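Local coordinates for protein nitrite oxidoreductase subunit C (Kuenenia stuttgartiensis, PDB 7B04) that carries a heme b and bound calcium ions, and probably relays electrons within the nitrite oxidoreductase complex of this anammox bacterium, at residues S97-A102 with Y110-W115; L136-G141 with N163-K168; L140-I145 with G284-F289. One frame throughout, in Å; residues are numbered along the deposited sequence.

Interaction 1. Residues S97-A102 with Y110-W115; sequences SAEIKA and YFQVIW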
loop_
_atom_site.group_PDB
_atom_site.type_symbol
_atom_site.label_atom_id
_atom_site.label_comp_id
_atom_site.label_asym_id
_atom_site.label_seq_id
_atom_site.Cartn_x
_atom_site.Cartn_y
_atom_site.Cartn_z
ATOM N N SER C 97 -20.875 45.933 -24.709
ATOM C CA SER C 97 -21.602 46.186 -25.944
ATOM C C SER C 97 -21.289 45.095 -26.957
ATOM O O SER C 97 -20.254 44.426 -26.881
ATOM C CB SER C 97 -21.268 47.568 -26.524
ATOM O OG SER C 97 -19.917 47.635 -26.943
ATOM N N ALA C 98 -22.202 44.918 -27.908
ATOM C CA ALA C 98 -21.989 43.986 -29.005
ATOM C C ALA C 98 -22.725 44.479 -30.243
ATOM O O ALA C 98 -23.879 44.907 -30.163
ATOM C CB ALA C 98 -22.456 42.573 -28.639
ATOM N N GLU C 99 -22.041 44.417 -31.384
ATOM C CA GLU C 99 -22.623 44.733 -32.681
ATOM C C GLU C 99 -23.272 43.489 -33.278
ATOM O O GLU C 99 -22.696 42.399 -33.239
ATOM C CB GLU C 99 -21.540 45.269 -33.620
ATOM C CG GLU C 99 -22.029 45.801 -34.954
ATOM C CD GLU C 99 -21.171 45.322 -36.113
ATOM O OE1 GLU C 99 -20.700 46.171 -36.898
ATOM O OE2 GLU C 99 -20.968 44.095 -36.240
ATOM N N ILE C 100 -24.480 43.650 -33.820
ATOM C CA ILE C 100 -25.202 42.547 -34.448
ATOM C C ILE C 100 -25.703 42.980 -35.821
ATOM O O ILE C 100 -26.359 44.020 -35.951
ATOM C CB ILE C 100 -26.366 42.036 -33.573
ATOM C CG1 ILE C 100 -27.060 40.856 -34.258
ATOM C CG2 ILE C 100 -27.352 43.148 -33.238
ATOM C CD1 ILE C 100 -27.954 40.050 -33.345
ATOM N N LYS C 101 -25.372 42.195 -36.843
ATOM C CA LYS C 101 -25.876 42.376 -38.194
ATOM C C LYS C 101 -26.563 41.097 -38.657
ATOM O O LYS C 101 -26.346 40.017 -38.099
ATOM C CB LYS C 101 -24.751 42.737 -39.174
ATOM C CG LYS C 101 -24.145 44.111 -38.967
ATOM C CD LYS C 101 -23.115 44.414 -40.044
ATOM C CE LYS C 101 -22.500 45.789 -39.853
ATOM N NZ LYS C 101 -21.487 46.088 -40.901
ATOM N N ALA C 102 -27.397 41.221 -39.688
ATOM C CA ALA C 102 -28.143 40.070 -40.176
ATOM C C ALA C 102 -28.504 40.258 -41.642
ATOM O O ALA C 102 -28.847 41.362 -42.075
ATOM C CB ALA C 102 -29.410 39.828 -39.351
ATOM N N TYR C 110 -28.409 34.584 -41.775
ATOM C CA TYR C 110 -27.098 34.691 -41.141
ATOM C C TYR C 110 -27.103 35.884 -40.195
ATOM O O TYR C 110 -27.470 36.995 -40.597
ATOM C CB TYR C 110 -25.965 34.884 -42.163
ATOM C CG TYR C 110 -25.840 33.842 -43.255
ATOM C CD1 TYR C 110 -24.971 32.762 -43.133
ATOM C CD2 TYR C 110 -26.563 33.965 -44.427
ATOM C CE1 TYR C 110 -24.850 31.820 -44.159
ATOM C CE2 TYR C 110 -26.448 33.036 -45.444
ATOM C CZ TYR C 110 -25.593 31.968 -45.308
ATOM O OH TYR C 110 -25.486 31.049 -46.327
ATOM N N PHE C 111 -26.637 35.670 -38.966
ATOM C CA PHE C 111 -26.460 36.725 -37.972
ATOM C C PHE C 111 -24.986 36.828 -37.638
ATOM O O PHE C 111 -24.342 35.807 -37.392
ATOM C CB PHE C 111 -27.196 36.421 -36.656
ATOM C CG PHE C 111 -28.680 36.595 -36.714
ATOM C CD1 PHE C 111 -29.467 35.680 -37.390
ATOM C CD2 PHE C 111 -29.303 37.635 -36.041
ATOM C CE1 PHE C 111 -30.843 35.814 -37.420
ATOM C CE2 PHE C 111 -30.689 37.774 -36.072
ATOM C CZ PHE C 111 -31.453 36.860 -36.764
ATOM N N GLN C 112 -24.464 38.049 -37.595
ATOM C CA GLN C 112 -23.074 38.298 -37.232
ATOM C C GLN C 112 -23.041 39.114 -35.947
ATOM O O GLN C 112 -23.656 40.189 -35.877
ATOM C CB GLN C 112 -22.358 39.044 -38.360
ATOM C CG GLN C 112 -20.865 39.181 -38.194
ATOM C CD GLN C 112 -20.311 40.338 -38.986
ATOM O OE1 GLN C 112 -20.666 41.491 -38.746
ATOM N NE2 GLN C 112 -19.464 40.037 -39.965
ATOM N N VAL C 113 -22.317 38.617 -34.944
ATOM C CA VAL C 113 -22.215 39.262 -33.640
ATOM C C VAL C 113 -20.741 39.539 -33.362
ATOM O O VAL C 113 -19.893 38.645 -33.500
ATOM C CB VAL C 113 -22.824 38.397 -32.526
ATOM C CG1 VAL C 113 -22.874 39.170 -31.230
ATOM C CG2 VAL C 113 -24.218 37.917 -32.934
ATOM N N ILE C 114 -20.441 40.770 -32.946
ATOM C CA ILE C 114 -19.077 41.214 -32.685
ATOM C C ILE C 114 -19.015 41.892 -31.323
ATOM O O ILE C 114 -19.811 42.793 -31.032
ATOM C CB ILE C 114 -18.588 42.189 -33.770
ATOM C CG1 ILE C 114 -18.391 41.468 -35.100
ATOM C CG2 ILE C 114 -17.316 42.881 -33.335
ATOM C CD1 ILE C 114 -18.091 42.400 -36.253
ATOM N N TRP C 115 -18.057 41.471 -30.502
ATOM C CA TRP C 115 -17.795 42.104 -29.220
ATOM C C TRP C 115 -16.298 42.042 -28.963
ATOM O O TRP C 115 -15.578 41.241 -29.564
ATOM C CB TRP C 115 -18.569 41.433 -28.082
ATOM C CG TRP C 115 -18.069 40.065 -27.732
ATOM C CD1 TRP C 115 -17.208 39.737 -26.725
ATOM C CD2 TRP C 115 -18.398 38.837 -28.394
ATOM N NE1 TRP C 115 -16.987 38.381 -26.714
ATOM C CE2 TRP C 115 -17.705 37.806 -27.729
ATOM C CE3 TRP C 115 -19.213 38.511 -29.481
ATOM C CZ2 TRP C 115 -17.804 36.471 -28.117
ATOM C CZ3 TRP C 115 -19.308 37.187 -29.864
ATOM C CH2 TRP C 115 -18.606 36.184 -29.186
#
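The F111 ring has A102 on one face: the methyl CB of A102 stands 4.1 Å from the centroid of the F111 ring, toward the rim and 16° off the normal, a CH-pi contact. At its edge, near the ring plane, I100 CD1 comes to 3.9 Å from F111 CD2. I100 extends alongside F111 because its CG1 is anti to the backbone N (chi1 -178°), which carries CD1 out to the ring. The F138 ring of strand 133-139, which packs against this hairpin, also meets F111. On the other side of the strands, the E99 carboxylate and the Q112 amide lie in almost parallel planes, and E99 lies next to I114. Beneath these groups the backbones are locked by two reciprocal pairs, E99 with I114 and K101 with Q112; each of their four N-H...O bonds measures 2.8 Å between N and O. The non-hydrogen-bonded pairs I100-V113 and A102-F111 carry their apolar side chains on the face of F111. W115, against W263, turns its end away, near the calcium ligands D117 and D132. This is the antiparallel beta hairpin of strands 97-104 and 108-116, in a domain of the ethylbenzene dehydrogenase heme-binding family.

Interaction 2. Residues L136-G141 with N163-K168; sequences LMFPLG and NLWHWK. With HEM (protoporphyrin IX containing Fe), chain B.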
loop_
_atom_site.group_PDB
_atom_site.type_symbol
_atom_site.label_atom_id
_atom_site.label_comp_id
_atom_site.label_asym_id
_atom_site.label_seq_id
_atom_site.Cartn_x
_atom_site.Cartn_y
_atom_site.Cartn_z
ATOM N N LEU C 136 -27.841 33.759 -29.118
ATOM C CA LEU C 136 -29.012 34.512 -29.531
ATOM C C LEU C 136 -30.252 33.698 -29.202
ATOM O O LEU C 136 -30.214 32.465 -29.177
ATOM C CB LEU C 136 -28.978 34.826 -31.027
ATOM C CG LEU C 136 -27.794 35.659 -31.513
ATOM C CD1 LEU C 136 -27.766 35.705 -33.030
ATOM C CD2 LEU C 136 -27.853 37.062 -30.929
ATOM N N MET C 137 -31.353 34.391 -28.933
ATOM C CA MET C 137 -32.582 33.716 -28.554
ATOM C C MET C 137 -33.754 34.409 -29.222
ATOM O O MET C 137 -33.756 35.627 -29.418
ATOM C CB MET C 137 -32.774 33.641 -27.036
ATOM C CG MET C 137 -33.246 34.885 -26.340
ATOM S SD MET C 137 -33.482 34.474 -24.601
ATOM C CE MET C 137 -34.470 35.854 -24.057
ATOM N N PHE C 138 -34.744 33.608 -29.588
ATOM C CA PHE C 138 -35.897 34.080 -30.320
ATOM C C PHE C 138 -37.157 33.514 -29.689
ATOM O O PHE C 138 -37.165 32.358 -29.247
ATOM C CB PHE C 138 -35.838 33.626 -31.785
ATOM C CG PHE C 138 -34.626 34.098 -32.519
ATOM C CD1 PHE C 138 -34.655 35.282 -33.233
ATOM C CD2 PHE C 138 -33.454 33.360 -32.497
ATOM C CE1 PHE C 138 -33.540 35.721 -33.913
ATOM C CE2 PHE C 138 -32.334 33.795 -33.173
ATOM C CZ PHE C 138 -32.377 34.977 -33.883
ATOM N N PRO C 139 -38.232 34.290 -29.622
ATOM C CA PRO C 139 -39.491 33.710 -29.168
ATOM C C PRO C 139 -39.985 32.771 -30.247
ATOM O O PRO C 139 -39.893 33.069 -31.441
ATOM C CB PRO C 139 -40.412 34.924 -29.015
ATOM C CG PRO C 139 -39.491 36.123 -29.011
ATOM C CD PRO C 139 -38.365 35.727 -29.906
ATOM N N LEU C 140 -40.503 31.625 -29.829
ATOM C CA LEU C 140 -41.008 30.656 -30.783
ATOM C C LEU C 140 -42.483 30.946 -31.031
ATOM O O LEU C 140 -43.274 31.033 -30.085
ATOM C CB LEU C 140 -40.747 29.235 -30.281
ATOM C CG LEU C 140 -41.555 28.016 -30.706
ATOM C CD1 LEU C 140 -41.291 27.712 -32.162
ATOM C CD2 LEU C 140 -41.103 26.848 -29.853
ATOM N N GLY C 141 -42.852 31.031 -32.308
ATOM C CA GLY C 141 -44.148 31.527 -32.739
ATOM C C GLY C 141 -44.164 33.042 -32.898
ATOM O O GLY C 141 -43.179 33.748 -32.657
ATOM N N ASN C 163 -36.483 29.732 -28.356
ATOM C CA ASN C 163 -35.421 29.025 -29.061
ATOM C C ASN C 163 -34.091 29.708 -28.767
ATOM O O ASN C 163 -34.006 30.939 -28.759
ATOM C CB ASN C 163 -35.679 29.006 -30.571
ATOM C CG ASN C 163 -34.950 27.875 -31.283
ATOM O OD1 ASN C 163 -35.199 27.612 -32.459
ATOM N ND2 ASN C 163 -34.052 27.201 -30.576
ATOM N N LEU C 164 -33.056 28.906 -28.529
ATOM C CA LEU C 164 -31.734 29.406 -28.180
ATOM C C LEU C 164 -30.700 28.873 -29.162
ATOM O O LEU C 164 -30.762 27.711 -29.576
ATOM C CB LEU C 164 -31.338 28.969 -26.759
ATOM C CG LEU C 164 -31.859 29.606 -25.466
ATOM C CD1 LEU C 164 -31.356 31.025 -25.310
ATOM C CD2 LEU C 164 -33.379 29.548 -25.366
ATOM N N TRP C 165 -29.758 29.735 -29.546
ATOM C CA TRP C 165 -28.608 29.356 -30.363
ATOM C C TRP C 165 -27.355 29.675 -29.560
ATOM O O TRP C 165 -27.003 30.847 -29.409
ATOM C CB TRP C 165 -28.586 30.110 -31.691
ATOM C CG TRP C 165 -29.766 29.890 -32.575
ATOM C CD1 TRP C 165 -30.747 28.954 -32.427
ATOM C CD2 TRP C 165 -30.088 30.627 -33.758
ATOM N NE1 TRP C 165 -31.663 29.066 -33.447
ATOM C CE2 TRP C 165 -31.280 30.085 -34.277
ATOM C CE3 TRP C 165 -29.484 31.695 -34.430
ATOM C CZ2 TRP C 165 -31.879 30.575 -35.436
ATOM C CZ3 TRP C 165 -30.080 32.178 -35.578
ATOM C CH2 TRP C 165 -31.264 31.619 -36.071
ATOM N N HIS C 166 -26.672 28.651 -29.058
ATOM C CA HIS C 166 -25.511 28.851 -28.195
ATOM C C HIS C 166 -24.240 28.522 -28.967
ATOM O O HIS C 166 -23.988 27.357 -29.292
ATOM C CB HIS C 166 -25.606 28.003 -26.929
ATOM C CG HIS C 166 -24.555 28.327 -25.914
ATOM N ND1 HIS C 166 -24.287 27.517 -24.832
ATOM C CD2 HIS C 166 -23.704 29.375 -25.819
ATOM C CE1 HIS C 166 -23.316 28.053 -24.113
ATOM N NE2 HIS C 166 -22.944 29.181 -24.691
ATOM N N TRP C 167 -23.435 29.544 -29.248
ATOM C CA TRP C 167 -22.124 29.343 -29.843
ATOM C C TRP C 167 -21.099 29.070 -28.751
ATOM O O TRP C 167 -21.081 29.744 -27.716
ATOM C CB TRP C 167 -21.692 30.561 -30.661
ATOM C CG TRP C 167 -20.268 30.468 -31.112
ATOM C CD1 TRP C 167 -19.782 29.716 -32.143
ATOM C CD2 TRP C 167 -19.136 31.125 -30.528
ATOM N NE1 TRP C 167 -18.422 29.876 -32.246
ATOM C CE2 TRP C 167 -18.001 30.735 -31.263
ATOM C CE3 TRP C 167 -18.974 32.011 -29.460
ATOM C CZ2 TRP C 167 -16.722 31.199 -30.966
ATOM C CZ3 TRP C 167 -17.703 32.472 -29.166
ATOM C CH2 TRP C 167 -16.594 32.065 -29.917
ATOM N N LYS C 168 -20.242 28.082 -28.987
ATOM C CA LYS C 168 -19.209 27.694 -28.038
ATOM C C LYS C 168 -17.850 27.738 -28.720
ATOM O O LYS C 168 -17.664 27.133 -29.782
ATOM C CB LYS C 168 -19.485 26.299 -27.471
ATOM C CG LYS C 168 -20.774 26.208 -26.670
ATOM C CD LYS C 168 -20.979 24.818 -26.098
ATOM C CE LYS C 168 -22.255 24.741 -25.277
ATOM N NZ LYS C 168 -23.471 24.882 -26.126
HETATM C CHA HEM B . -28.055 29.578 -19.010
HETATM C CHB HEM B . -30.193 32.846 -16.096
HETATM C CHC HEM B . -30.840 35.662 -20.004
HETATM C CHD HEM B . -28.853 32.310 -22.964
HETATM C C1A HEM B . -28.652 30.165 -17.909
HETATM C C2A HEM B . -28.934 29.515 -16.646
HETATM C C3A HEM B . -29.515 30.414 -15.833
HETATM C C4A HEM B . -29.643 31.664 -16.556
HETATM C CMA HEM B . -29.987 30.186 -14.379
HETATM C CAA HEM B . -28.569 28.047 -16.328
HETATM C CBA HEM B . -29.817 27.205 -16.102
HETATM C CGA HEM B . -30.255 26.607 -17.408
HETATM O O1A HEM B . -31.488 26.493 -17.631
HETATM O O2A HEM B . -29.366 26.260 -18.226
HETATM C C1B HEM B . -30.504 33.937 -16.884
HETATM C C2B HEM B . -30.960 35.236 -16.432
HETATM C C3B HEM B . -31.148 36.018 -17.516
HETATM C C4B HEM B . -30.797 35.235 -18.689
HETATM C CMB HEM B . -31.190 35.571 -14.942
HETATM C CAB HEM B . -31.615 37.495 -17.612
HETATM C CBB HEM B . -31.733 38.328 -16.571
HETATM C C1C HEM B . -30.310 35.030 -21.118
HETATM C C2C HEM B . -30.166 35.621 -22.437
HETATM C C3C HEM B . -29.616 34.711 -23.248
HETATM C C4C HEM B . -29.400 33.493 -22.488
HETATM C CMC HEM B . -30.563 37.062 -22.830
HETATM C CAC HEM B . -29.281 34.916 -24.744
HETATM C CBC HEM B . -29.700 34.057 -25.675
HETATM C C1D HEM B . -28.374 31.316 -22.129
HETATM C C2D HEM B . -27.453 30.249 -22.483
HETATM C C3D HEM B . -27.235 29.506 -21.399
HETATM C C4D HEM B . -28.009 30.061 -20.303
HETATM C CMD HEM B . -26.823 29.996 -23.869
HETATM C CAD HEM B . -26.318 28.265 -21.340
HETATM C CBD HEM B . -24.955 28.628 -20.764
HETATM C CGD HEM B . -24.011 27.464 -20.926
HETATM O O1D HEM B . -22.808 27.616 -20.598
HETATM O O2D HEM B . -24.451 26.383 -21.393
HETATM N NA HEM B . -29.106 31.466 -17.812
HETATM N NB HEM B . -30.418 33.979 -18.258
HETATM N NC HEM B . -29.836 33.725 -21.183
HETATM N ND HEM B . -28.691 31.171 -20.782
HETATM FE FE HEM B . -29.720 32.470 -19.389
#
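F138 sets the edge of its ring over one face of the W165 indole, CE2 of F138 reaching CZ3 of W165 at 3.7 Å. The F138 ring and the six-membered ring of W165 have centroids 4.8 Å apart and planes at 52°, an inclined edge-to-face pair. In both residues CG is anti to the carbonyl carbon (chi1 -59° and -61°), and the two aromatics lean together on the side of the strands that also carries L136 and N163. F111 and F281 meet the F138 ring from elsewhere in the fold. The N163 amide is held on both ends: ND2 bonds to L236 O and OD1 to V279 N, close to the calcium ligands D235 and D278. The opposite side faces the heme. There M137 CB packs on L164 CD1 and lies 3.4 Å from HEM CBC, the end of a vinyl group that L164 CD1 approaches to 3.5 Å. The strands 133-139 and 162-168 thus form an antiparallel floor of the heme pocket, whose iron has M155 as an axial ligand and to whose heme K305 is also bound. Farther along, one face of the H166 imidazole lies under the heme methyl CMD, 3.5 Å from H166 CG, while K168 CG covers the other face; H166 CE1 also sits beside the propionate carbon CGD. K168 NZ itself pairs with E234. Reciprocal backbone bonds join L136 to W165 and F138 to N163, with W165 N 2.8 Å from L136 O.

Interaction 3. Residues L140-I145 with G284-F289; sequences LGKITI and GESTYF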
loop_
_atom_site.group_PDB
_atom_site.type_symbol
_atom_site.label_atom_id
_atom_site.label_comp_id
_atom_site.label_asym_id
_atom_site.label_seq_id
_atom_site.Cartn_x
_atom_site.Cartn_y
_atom_site.Cartn_z
ATOM N N LEU C 140 -40.503 31.625 -29.829
ATOM C CA LEU C 140 -41.008 30.656 -30.783
ATOM C C LEU C 140 -42.483 30.946 -31.031
ATOM O O LEU C 140 -43.274 31.033 -30.085
ATOM C CB LEU C 140 -40.747 29.235 -30.281
ATOM C CG LEU C 140 -41.555 28.016 -30.706
ATOM C CD1 LEU C 140 -41.291 27.712 -32.162
ATOM C CD2 LEU C 140 -41.103 26.848 -29.853
ATOM N N GLY C 141 -42.852 31.031 -32.308
ATOM C CA GLY C 141 -44.148 31.527 -32.739
ATOM C C GLY C 141 -44.164 33.042 -32.898
ATOM O O GLY C 141 -43.179 33.748 -32.657
ATOM N N LYS C 142 -45.326 33.558 -33.305
ATOM C CA LYS C 142 -45.502 34.980 -33.599
ATOM C C LYS C 142 -46.225 35.682 -32.459
ATOM O O LYS C 142 -47.349 35.312 -32.105
ATOM C CB LYS C 142 -46.270 35.180 -34.901
ATOM C CG LYS C 142 -46.696 36.621 -35.153
ATOM C CD LYS C 142 -45.501 37.534 -35.372
ATOM C CE LYS C 142 -45.948 38.956 -35.672
ATOM N NZ LYS C 142 -44.799 39.865 -35.941
ATOM N N ILE C 143 -45.575 36.700 -31.898
ATOM C CA ILE C 143 -46.070 37.419 -30.735
ATOM C C ILE C 143 -45.713 38.896 -30.832
ATOM O O ILE C 143 -44.762 39.289 -31.513
ATOM C CB ILE C 143 -45.459 36.838 -29.457
ATOM C CG1 ILE C 143 -43.965 36.730 -29.690
ATOM C CG2 ILE C 143 -46.020 35.464 -29.138
ATOM C CD1 ILE C 143 -43.209 36.746 -28.479
ATOM N N THR C 144 -46.505 39.718 -30.146
ATOM C CA THR C 144 -46.154 41.101 -29.853
ATOM C C THR C 144 -45.964 41.219 -28.346
ATOM O O THR C 144 -46.790 40.724 -27.573
ATOM C CB THR C 144 -47.232 42.076 -30.340
ATOM O OG1 THR C 144 -48.517 41.624 -29.902
ATOM C CG2 THR C 144 -47.223 42.181 -31.859
ATOM N N ILE C 145 -44.870 41.852 -27.924
ATOM C CA ILE C 145 -44.490 41.908 -26.514
ATOM C C ILE C 145 -44.629 43.334 -25.999
ATOM O O ILE C 145 -44.164 44.285 -26.639
ATOM C CB ILE C 145 -43.066 41.371 -26.291
ATOM C CG1 ILE C 145 -43.003 39.909 -26.699
ATOM C CG2 ILE C 145 -42.673 41.456 -24.827
ATOM C CD1 ILE C 145 -41.621 39.467 -27.066
ATOM N N GLY C 284 -40.364 39.289 -44.803
ATOM C CA GLY C 284 -41.423 40.287 -44.663
ATOM C C GLY C 284 -42.040 40.245 -43.290
ATOM O O GLY C 284 -42.804 41.132 -42.982
ATOM N N GLU C 285 -41.669 39.276 -42.463
ATOM C CA GLU C 285 -42.258 39.227 -41.102
ATOM C C GLU C 285 -41.234 39.722 -40.096
ATOM O O GLU C 285 -40.081 39.689 -40.385
ATOM C CB GLU C 285 -42.786 37.846 -40.731
ATOM C CG GLU C 285 -43.799 37.830 -39.598
ATOM C CD GLU C 285 -45.015 38.735 -39.694
ATOM O OE1 GLU C 285 -46.142 38.216 -39.664
ATOM O OE2 GLU C 285 -44.838 39.957 -39.760
ATOM N N SER C 286 -41.718 40.229 -38.977
ATOM C CA SER C 286 -40.881 40.759 -37.892
ATOM C C SER C 286 -41.201 39.979 -36.636
ATOM O O SER C 286 -42.324 39.557 -36.484
ATOM C CB SER C 286 -41.184 42.183 -37.678
ATOM O OG SER C 286 -42.568 42.363 -37.577
ATOM N N THR C 287 -40.180 39.803 -35.819
ATOM C CA THR C 287 -40.210 39.126 -34.506
ATOM C C THR C 287 -39.248 39.879 -33.590
ATOM O O THR C 287 -39.000 41.033 -33.848
ATOM C CB THR C 287 -39.960 37.624 -34.630
ATOM O OG1 THR C 287 -40.327 37.006 -33.408
ATOM C CG2 THR C 287 -38.525 37.279 -34.903
ATOM N N TYR C 288 -38.840 39.269 -32.493
ATOM C CA TYR C 288 -37.920 39.856 -31.533
ATOM C C TYR C 288 -36.739 38.919 -31.307
ATOM O O TYR C 288 -36.773 37.743 -31.678
ATOM C CB TYR C 288 -38.628 40.168 -30.203
ATOM C CG TYR C 288 -39.829 41.090 -30.343
ATOM C CD1 TYR C 288 -41.014 40.640 -30.912
ATOM C CD2 TYR C 288 -39.774 42.410 -29.910
ATOM C CE1 TYR C 288 -42.108 41.473 -31.049
ATOM C CE2 TYR C 288 -40.867 43.252 -30.042
ATOM C CZ TYR C 288 -42.031 42.776 -30.612
ATOM O OH TYR C 288 -43.122 43.604 -30.748
ATOM N N PHE C 289 -35.672 39.459 -30.718
ATOM C CA PHE C 289 -34.513 38.651 -30.365
ATOM C C PHE C 289 -33.867 39.222 -29.110
ATOM O O PHE C 289 -34.156 40.345 -28.686
ATOM C CB PHE C 289 -33.505 38.558 -31.522
ATOM C CG PHE C 289 -32.606 39.758 -31.657
ATOM C CD1 PHE C 289 -32.989 40.842 -32.428
ATOM C CD2 PHE C 289 -31.370 39.791 -31.028
ATOM C CE1 PHE C 289 -32.161 41.941 -32.562
ATOM C CE2 PHE C 289 -30.544 40.890 -31.153
ATOM C CZ PHE C 289 -30.937 41.965 -31.921
#
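Polar contacts gather at K142, whose ammonium NZ donates to the backbone carbonyl of S286, NZ to O 2.6 Å, from a position tilted 27° out of the carbonyl plane. The chain reaches there by bending at chi2 (66°) and then running straight. A long salt bridge, K142 NZ to E285 OE2 at 3.8 Å, probably adds a weaker attraction, the two side chains crossing at about a right angle. That same carboxylate oxygen accepts a hydrogen bond from the backbone N-H of S286 on its anti lone pair, 3.2 Å from N to OE2, which helps to fix the carboxylate's rotation. These groups tie the loop following strand 133-139 to the start of strand 286-294, its antiparallel neighbour in the sheet. Ring contacts centre on Y288. I145 CD1 lies over one face of the Y288 ring, 4.3 Å from the centroid and 20° off the normal, a CH-pi contact. The carbonyl of I143 comes in at the ring's edge, its O 3.5 Å from Y288 CE1. Replacing Y288 by an alanine would remove the ring and probably cost I145 CD1 the face it lies over, opening a gap between the loop and strand 286-294. W311 and P44 also pack against Y288.

Interactions 1 and 2 are buried, whereas interaction 3 is largely at the surface. The first two are antiparallel strand pairs held by backbone bonds, meeting through F111 on F138, I100 and F111 on L136, and W115 on W167, so the hairpin packs against the side of the 136-139/163-168 pair facing away from the heme. Interaction 3 starts from the residues on which the first segment of interaction 2 ends, and F289 touches both I100 and F138. Its two segments form no strand pair: a lysine, a carbonyl and a carboxylate do the work beside the partly exposed Y288 ring, on which I145 packs, while apolar and aromatic packing dominates inside, with the heme joining in interaction 2.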